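Local coordinates for benzoylformate decarboxylase (Mycobacterium smegmatis, PDB 4Q9D), which belongs to the thiamine pyrophosphate-dependent enzyme family and carries a magnesium ion in its C-terminal cofactor-binding domain, at residues B[357-368]-B[378-389]. Sequence-based numbering, arbitrary orientation. Where two conformers were deposited one is given.
Sequences SNAVYEVLSNVK and STSTMLDLFTWL
With CG of Trp388 turned away from its own carbonyl carbon (chi1 -68°) and CG of Asn358 set opposite the backbone nitrogen (chi1 -177°), the indole edge and the amide oxygen face each other. Trp388 NE1 donates an almost straight bond to Asn358 OD1 at 2.7 Å; the oxygen lies in the indole plane, whereas the donor stands 43° out of the carbonyl plane. The extended Glu362 chain runs over one indole face, its CG 3.7 Å from the six-membered ring centroid of Trp388 in a CH-pi contact and its carboxylate nearly parallel to the ring, while OE1 is held by Ser347. One turn earlier on the second helix, Asp384 OD2 accepts from Ser357 OG (2.6 Å), which meets it from above the carboxylate plane, and a water joins Asp384 OD1 to Asn358 OD1. Deeper, toward the sheet, the Tyr361 ring lies with one face against the backbone of Asp384 and Leu385, and Leu389 CD1 sits at its edge, 3.8 Å from Tyr361 CD1. Tyr361 OH and Thr381 OG1 share a hydrogen bond of 2.8 Å; Thr381 OG1 also bonds Ser378 OG. The two helices, joined through strand 373-377, pack together against the C-terminal domain's parallel sheet, where Tyr361 and Thr381 both rest on Met376. Asn358 OD1 accepts from indole and water while ND2 bonds His346 and Asp348, which should fix the flip of the amide; the buried phenol hydroxyl is tied to both Thr381 and Thr431.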
ATOM      1  N   SER B 357      11.599 -13.589  42.093  1.00 27.49           N
ATOM      2  CA  SER B 357      12.349 -13.829  40.856  1.00 29.63           C
ATOM      3  C   SER B 357      13.866 -13.792  41.117  1.00 28.05           C
ATOM      4  O   SER B 357      14.659 -14.449  40.429  1.00 29.85           O
ATOM      5  CB  SER B 357      11.947 -12.826  39.761  1.00 24.66           C
ATOM      6  OG  SER B 357      11.850 -11.506  40.268  1.00 32.35           O
ATOM      7  N   ASN B 358      14.269 -13.026  42.122  1.00 25.35           N
ATOM      8  CA  ASN B 358      15.673 -12.995  42.525  1.00 25.67           C
ATOM      9  C   ASN B 358      16.176 -14.393  42.942  1.00 29.25           C
ATOM     10  O   ASN B 358      17.272 -14.816  42.548  1.00 27.87           O
ATOM     11  CB  ASN B 358      15.868 -11.950  43.632  1.00 30.18           C
ATOM     12  CG  ASN B 358      17.317 -11.810  44.051  1.00 38.95           C
ATOM     13  OD1 ASN B 358      18.171 -11.458  43.238  1.00 34.30           O
ATOM     14  ND2 ASN B 358      17.607 -12.095  45.324  1.00 33.65           N
ATOM     15  N   ALA B 359      15.367 -15.125  43.715  1.00 28.29           N
ATOM     16  CA  ALA B 359      15.699 -16.507  44.071  1.00 27.03           C
ATOM     17  C   ALA B 359      15.833 -17.376  42.829  1.00 31.66           C
ATOM     18  O   ALA B 359      16.771 -18.151  42.710  1.00 29.94           O
ATOM     19  CB  ALA B 359      14.628 -17.096  44.983  1.00 24.71           C
ATOM     20  N   VAL B 360      14.871 -17.261  41.912  1.00 33.02           N
ATOM     21  CA  VAL B 360      14.837 -18.104  40.715  1.00 26.75           C
ATOM     22  C   VAL B 360      16.090 -17.940  39.875  1.00 22.73           C
ATOM     23  O   VAL B 360      16.686 -18.920  39.448  1.00 25.47           O
ATOM     24  CB  VAL B 360      13.611 -17.769  39.783  1.00 31.53           C
ATOM     25  CG1 VAL B 360      13.697 -18.565  38.475  1.00 22.94           C
ATOM     26  CG2 VAL B 360      12.311 -18.021  40.491  1.00 29.94           C
ATOM     27  N   TYR B 361      16.473 -16.690  39.603  1.00 27.46           N
ATOM     28  CA  TYR B 361      17.638 -16.453  38.745  1.00 29.56           C
ATOM     29  C   TYR B 361      18.958 -16.838  39.402  1.00 29.37           C
ATOM     30  O   TYR B 361      19.887 -17.263  38.719  1.00 27.77           O
ATOM     31  CB  TYR B 361      17.676 -15.017  38.226  1.00 28.76           C
ATOM     32  CG  TYR B 361      16.737 -14.789  37.057  1.00 28.43           C
ATOM     33  CD1 TYR B 361      17.202 -14.825  35.744  1.00 26.67           C
ATOM     34  CD2 TYR B 361      15.374 -14.568  37.267  1.00 24.98           C
ATOM     35  CE1 TYR B 361      16.315 -14.640  34.654  1.00 33.74           C
ATOM     36  CE2 TYR B 361      14.497 -14.378  36.201  1.00 33.76           C
ATOM     37  CZ  TYR B 361      14.968 -14.408  34.904  1.00 34.26           C
ATOM     38  OH  TYR B 361      14.073 -14.193  33.879  1.00 30.44           O
ATOM     39  N   GLU B 362      19.042 -16.730  40.729  1.00 27.54           N
ATOM     40  CA  GLU B 362      20.286 -17.151  41.395  1.00 23.60           C
ATOM     41  C   GLU B 362      20.427 -18.640  41.317  1.00 20.46           C
ATOM     42  O   GLU B 362      21.490 -19.144  40.990  1.00 25.44           O
ATOM     43  CB  GLU B 362      20.366 -16.726  42.869  1.00 26.63           C
ATOM     44  CG  GLU B 362      21.714 -17.182  43.466  1.00 34.69           C
ATOM     45  CD  GLU B 362      21.880 -16.853  44.941  1.00 38.16           C
ATOM     46  OE1 GLU B 362      20.913 -16.348  45.574  1.00 30.48           O
ATOM     47  OE2 GLU B 362      22.985 -17.121  45.461  1.00 38.31           O
ATOM     48  N   VAL B 363      19.345 -19.369  41.588  1.00 25.46           N
ATOM     49  CA  VAL B 363      19.391 -20.814  41.376  1.00 25.39           C
ATOM     50  C   VAL B 363      19.808 -21.169  39.945  1.00 29.41           C
ATOM     51  O   VAL B 363      20.600 -22.083  39.725  1.00 28.18           O
ATOM     52  CB  VAL B 363      18.046 -21.489  41.673  1.00 31.42           C
ATOM     53  CG1 VAL B 363      18.123 -22.961  41.308  1.00 21.67           C
ATOM     54  CG2 VAL B 363      17.678 -21.303  43.148  1.00 28.23           C
ATOM     55  N   LEU B 364      19.278 -20.448  38.958  1.00 32.19           N
ATOM     56  CA  LEU B 364      19.653 -20.724  37.557  1.00 28.87           C
ATOM     57  C   LEU B 364      21.146 -20.501  37.335  1.00 23.72           C
ATOM     58  O   LEU B 364      21.827 -21.308  36.678  1.00 28.88           O
ATOM     59  CB  LEU B 364      18.885 -19.806  36.604  1.00 26.80           C
ATOM     60  CG  LEU B 364      17.495 -20.190  36.150  1.00 35.16           C
ATOM     61  CD1 LEU B 364      16.992 -19.013  35.320  1.00 40.96           C
ATOM     62  CD2 LEU B 364      17.576 -21.447  35.292  1.00 39.02           C
ATOM     63  N   SER B 365      21.664 -19.399  37.878  1.00 25.64           N
ATOM     64  CA  SER B 365      23.092 -19.112  37.688  1.00 30.93           C
ATOM     65  C   SER B 365      23.976 -20.174  38.344  1.00 28.94           C
ATOM     66  O   SER B 365      25.068 -20.477  37.852  1.00 33.29           O
ATOM     67  CB  SER B 365      23.463 -17.732  38.222  1.00 27.24           C
ATOM     68  OG  SER B 365      23.347 -17.719  39.626  1.00 39.72           O
ATOM     69  N   ASN B 366      23.510 -20.764  39.436  1.00 28.52           N
ATOM     70  CA  ASN B 366      24.299 -21.847  40.052  1.00 32.53           C
ATOM     71  C   ASN B 366      24.395 -23.094  39.191  1.00 35.68           C
ATOM     72  O   ASN B 366      25.389 -23.823  39.268  1.00 34.99           O
ATOM     73  CB  ASN B 366      23.726 -22.239  41.413  1.00 32.27           C
ATOM     74  CG  ASN B 366      23.844 -21.130  42.430  1.00 35.61           C
ATOM     75  OD1 ASN B 366      24.718 -20.268  42.329  1.00 37.09           O
ATOM     76  ND2 ASN B 366      22.946 -21.132  43.405  1.00 33.27           N
ATOM     77  N   VAL B 367      23.356 -23.371  38.396  1.00 35.27           N
ATOM     78  CA  VAL B 367      23.355 -24.621  37.606  1.00 33.58           C
ATOM     79  C   VAL B 367      23.524 -24.445  36.086  1.00 34.07           C
ATOM     80  O   VAL B 367      23.797 -25.404  35.370  1.00 31.89           O
ATOM     81  CB  VAL B 367      22.103 -25.492  37.889  1.00 37.55           C
ATOM     82  CG1 VAL B 367      21.917 -25.679  39.393  1.00 43.59           C
ATOM     83  CG2 VAL B 367      20.880 -24.839  37.327  1.00 39.35           C
ATOM     84  N   LYS B 368      23.337 -23.232  35.580  1.00 32.35           N
ATOM     85  CA  LYS B 368      23.458 -23.026  34.139  1.00 35.14           C
ATOM     86  C   LYS B 368      24.836 -23.412  33.586  1.00 23.18           C
ATOM     87  O   LYS B 368      25.869 -22.908  34.044  1.00 29.48           O
ATOM     88  CB  LYS B 368      23.128 -21.570  33.774  1.00 32.60           C
ATOM     89  CG  LYS B 368      23.341 -21.273  32.318  1.00 30.23           C
ATOM     90  CD  LYS B 368      22.879 -19.869  31.990  1.00 38.16           C
ATOM     91  CE  LYS B 368      23.892 -18.854  32.463  1.00 38.08           C
ATOM     92  NZ  LYS B 368      25.084 -18.930  31.580  1.00 39.22           N
ATOM     93  N   SER B 378      10.585 -12.255  29.810  1.00 31.53           N
ATOM     94  CA  SER B 378       9.998 -12.044  31.127  1.00 27.01           C
ATOM     95  C   SER B 378      10.349 -10.635  31.554  1.00 30.83           C
ATOM     96  O   SER B 378      11.350 -10.408  32.234  1.00 28.91           O
ATOM     97  CB  SER B 378      10.547 -13.057  32.131  1.00 29.89           C
ATOM     98  OG  SER B 378       9.998 -12.848  33.420  1.00 34.76           O
ATOM     99  N   THR B 379       9.524  -9.686  31.134  1.00 33.76           N
ATOM    100  CA  THR B 379       9.872  -8.269  31.255  1.00 47.02           C
ATOM    101  C   THR B 379       9.942  -7.802  32.709  1.00 37.59           C
ATOM    102  O   THR B 379      10.773  -6.956  33.052  1.00 42.14           O
ATOM    103  CB  THR B 379       8.882  -7.390  30.496  1.00 49.48           C
ATOM    104  OG1 THR B 379       7.560  -7.794  30.850  1.00 57.17           O
ATOM    105  CG2 THR B 379       9.069  -7.559  28.981  1.00 48.89           C
ATOM    106  N   SER B 380       9.096  -8.376  33.564  1.00 31.12           N
ATOM    107  CA  SER B 380       9.130  -8.046  34.983  1.00 37.79           C
ATOM    108  C   SER B 380      10.420  -8.558  35.642  1.00 37.20           C
ATOM    109  O   SER B 380      10.702  -8.200  36.774  1.00 42.13           O
ATOM    110  CB  SER B 380       7.880  -8.562  35.733  1.00 33.14           C
ATOM    111  OG  SER B 380       7.793  -9.979  35.712  1.00 41.93           O
ATOM    112  N   THR B 381      11.213  -9.379  34.948  1.00 31.48           N
ATOM    113  CA  THR B 381      12.432  -9.900  35.581  1.00 26.41           C
ATOM    114  C   THR B 381      13.757  -9.564  34.881  1.00 28.00           C
ATOM    115  O   THR B 381      14.768 -10.243  35.085  1.00 26.28           O
ATOM    116  CB  THR B 381      12.329 -11.413  35.898  1.00 29.37           C
ATOM    117  OG1 THR B 381      12.354 -12.165  34.687  1.00 34.46           O
ATOM    118  CG2 THR B 381      11.029 -11.716  36.651  1.00 31.17           C
ATOM    119  N   MET B 382      13.774  -8.503  34.080  0.50 28.07           N
ATOM    120  CA  MET B 382      15.023  -8.110  33.425  0.50 30.18           C
ATOM    121  C   MET B 382      16.152  -7.813  34.429  0.50 32.46           C
ATOM    122  O   MET B 382      17.316  -8.156  34.191  0.50 28.08           O
ATOM    123  CB  MET B 382      14.795  -6.911  32.499  0.50 30.65           C
ATOM    124  CG  MET B 382      14.143  -7.291  31.153  0.50 46.13           C
ATOM    125  SD  MET B 382      15.161  -8.298  30.042  0.50 79.04           S
ATOM    126  CE  MET B 382      16.490  -7.183  29.539  0.50 61.61           C
ATOM    127  N   LEU B 383      15.810  -7.192  35.555  1.00 29.06           N
ATOM    128  CA  LEU B 383      16.834  -6.868  36.564  1.00 33.61           C
ATOM    129  C   LEU B 383      17.491  -8.139  37.078  1.00 29.36           C
ATOM    130  O   LEU B 383      18.710  -8.187  37.224  1.00 26.47           O
ATOM    131  CB  LEU B 383      16.245  -6.072  37.742  1.00 35.73           C
ATOM    132  CG  LEU B 383      17.194  -5.818  38.933  1.00 53.96           C
ATOM    133  CD1 LEU B 383      18.504  -5.136  38.508  1.00 41.18           C
ATOM    134  CD2 LEU B 383      16.498  -5.030  40.063  1.00 43.69           C
ATOM    135  N   ASP B 384      16.686  -9.185  37.291  1.00 22.81           N
ATOM    136  CA  ASP B 384      17.195 -10.471  37.783  1.00 25.13           C
ATOM    137  C   ASP B 384      18.124 -11.159  36.799  1.00 28.50           C
ATOM    138  O   ASP B 384      19.110 -11.780  37.184  1.00 27.04           O
ATOM    139  CB  ASP B 384      16.025 -11.384  38.174  1.00 27.50           C
ATOM    140  CG  ASP B 384      15.084 -10.702  39.162  1.00 35.30           C
ATOM    141  OD1 ASP B 384      15.574 -10.213  40.208  1.00 39.91           O
ATOM    142  OD2 ASP B 384      13.879 -10.593  38.883  1.00 37.64           O
ATOM    143  N   LEU B 385      17.793 -11.068  35.520  1.00 26.85           N
ATOM    144  CA  LEU B 385      18.639 -11.647  34.487  1.00 27.08           C
ATOM    145  C   LEU B 385      19.967 -10.900  34.490  1.00 22.26           C
ATOM    146  O   LEU B 385      21.031 -11.507  34.447  1.00 26.98           O
ATOM    147  CB  LEU B 385      17.954 -11.503  33.115  1.00 27.21           C
ATOM    148  CG  LEU B 385      18.858 -11.557  31.881  1.00 33.67           C
ATOM    149  CD1 LEU B 385      19.074 -12.988  31.492  1.00 24.19           C
ATOM    150  CD2 LEU B 385      18.247 -10.738  30.726  1.00 38.50           C
ATOM    151  N   PHE B 386      19.887  -9.568  34.522  1.00 28.21           N
ATOM    152  CA  PHE B 386      21.088  -8.749  34.535  1.00 30.95           C
ATOM    153  C   PHE B 386      21.980  -9.083  35.754  1.00 32.50           C
ATOM    154  O   PHE B 386      23.206  -9.244  35.637  1.00 30.36           O
ATOM    155  CB  PHE B 386      20.688  -7.259  34.519  1.00 30.50           C
ATOM    156  CG  PHE B 386      21.840  -6.316  34.768  1.00 38.40           C
ATOM    157  CD1 PHE B 386      22.783  -6.062  33.774  1.00 37.35           C
ATOM    158  CD2 PHE B 386      21.985  -5.684  36.002  1.00 40.17           C
ATOM    159  CE1 PHE B 386      23.847  -5.200  34.003  1.00 39.42           C
ATOM    160  CE2 PHE B 386      23.051  -4.817  36.239  1.00 42.02           C
ATOM    161  CZ  PHE B 386      23.985  -4.577  35.230  1.00 39.44           C
ATOM    162  N   THR B 387      21.353  -9.202  36.919  1.00 29.74           N
ATOM    163  CA  THR B 387      22.084  -9.453  38.165  1.00 28.34           C
ATOM    164  C   THR B 387      22.749 -10.808  38.182  1.00 34.60           C
ATOM    165  O   THR B 387      23.909 -10.921  38.543  1.00 28.46           O
ATOM    166  CB  THR B 387      21.152  -9.368  39.359  1.00 27.47           C
ATOM    167  OG1 THR B 387      20.593  -8.053  39.386  1.00 30.02           O
ATOM    168  CG2 THR B 387      21.909  -9.641  40.672  1.00 33.31           C
ATOM    169  N   TRP B 388      22.025 -11.837  37.753  1.00 26.62           N
ATOM    170  CA  TRP B 388      22.505 -13.202  37.949  1.00 27.90           C
ATOM    171  C   TRP B 388      22.982 -13.948  36.702  1.00 29.95           C
ATOM    172  O   TRP B 388      23.705 -14.935  36.827  1.00 30.24           O
ATOM    173  CB  TRP B 388      21.416 -14.029  38.635  1.00 26.25           C
ATOM    174  CG  TRP B 388      21.153 -13.586  40.062  1.00 31.64           C
ATOM    175  CD1 TRP B 388      20.039 -12.946  40.542  1.00 30.59           C
ATOM    176  CD2 TRP B 388      22.031 -13.763  41.186  1.00 30.14           C
ATOM    177  NE1 TRP B 388      20.175 -12.715  41.904  1.00 31.31           N
ATOM    178  CE2 TRP B 388      21.390 -13.207  42.318  1.00 31.90           C
ATOM    179  CE3 TRP B 388      23.305 -14.333  41.343  1.00 34.71           C
ATOM    180  CZ2 TRP B 388      21.975 -13.208  43.593  1.00 32.24           C
ATOM    181  CZ3 TRP B 388      23.886 -14.335  42.613  1.00 38.49           C
ATOM    182  CH2 TRP B 388      23.215 -13.774  43.718  1.00 30.90           C
ATOM    183  N   LEU B 389      22.574 -13.526  35.503  1.00 27.28           N
ATOM    184  CA  LEU B 389      22.967 -14.298  34.317  1.00 28.36           C
ATOM    185  C   LEU B 389      23.662 -13.438  33.281  1.00 33.30           C
ATOM    186  O   LEU B 389      23.128 -13.238  32.178  1.00 30.29           O
ATOM    187  CB  LEU B 389      21.759 -14.983  33.671  1.00 26.11           C
ATOM    188  CG  LEU B 389      20.891 -15.912  34.509  1.00 31.67           C
ATOM    189  CD1 LEU B 389      19.793 -16.537  33.610  1.00 30.56           C
ATOM    190  CD2 LEU B 389      21.726 -17.016  35.148  1.00 26.00           C
TER
HETATM  191  O   HOH W   1      17.986 -10.006  41.155  1.00 34.59           O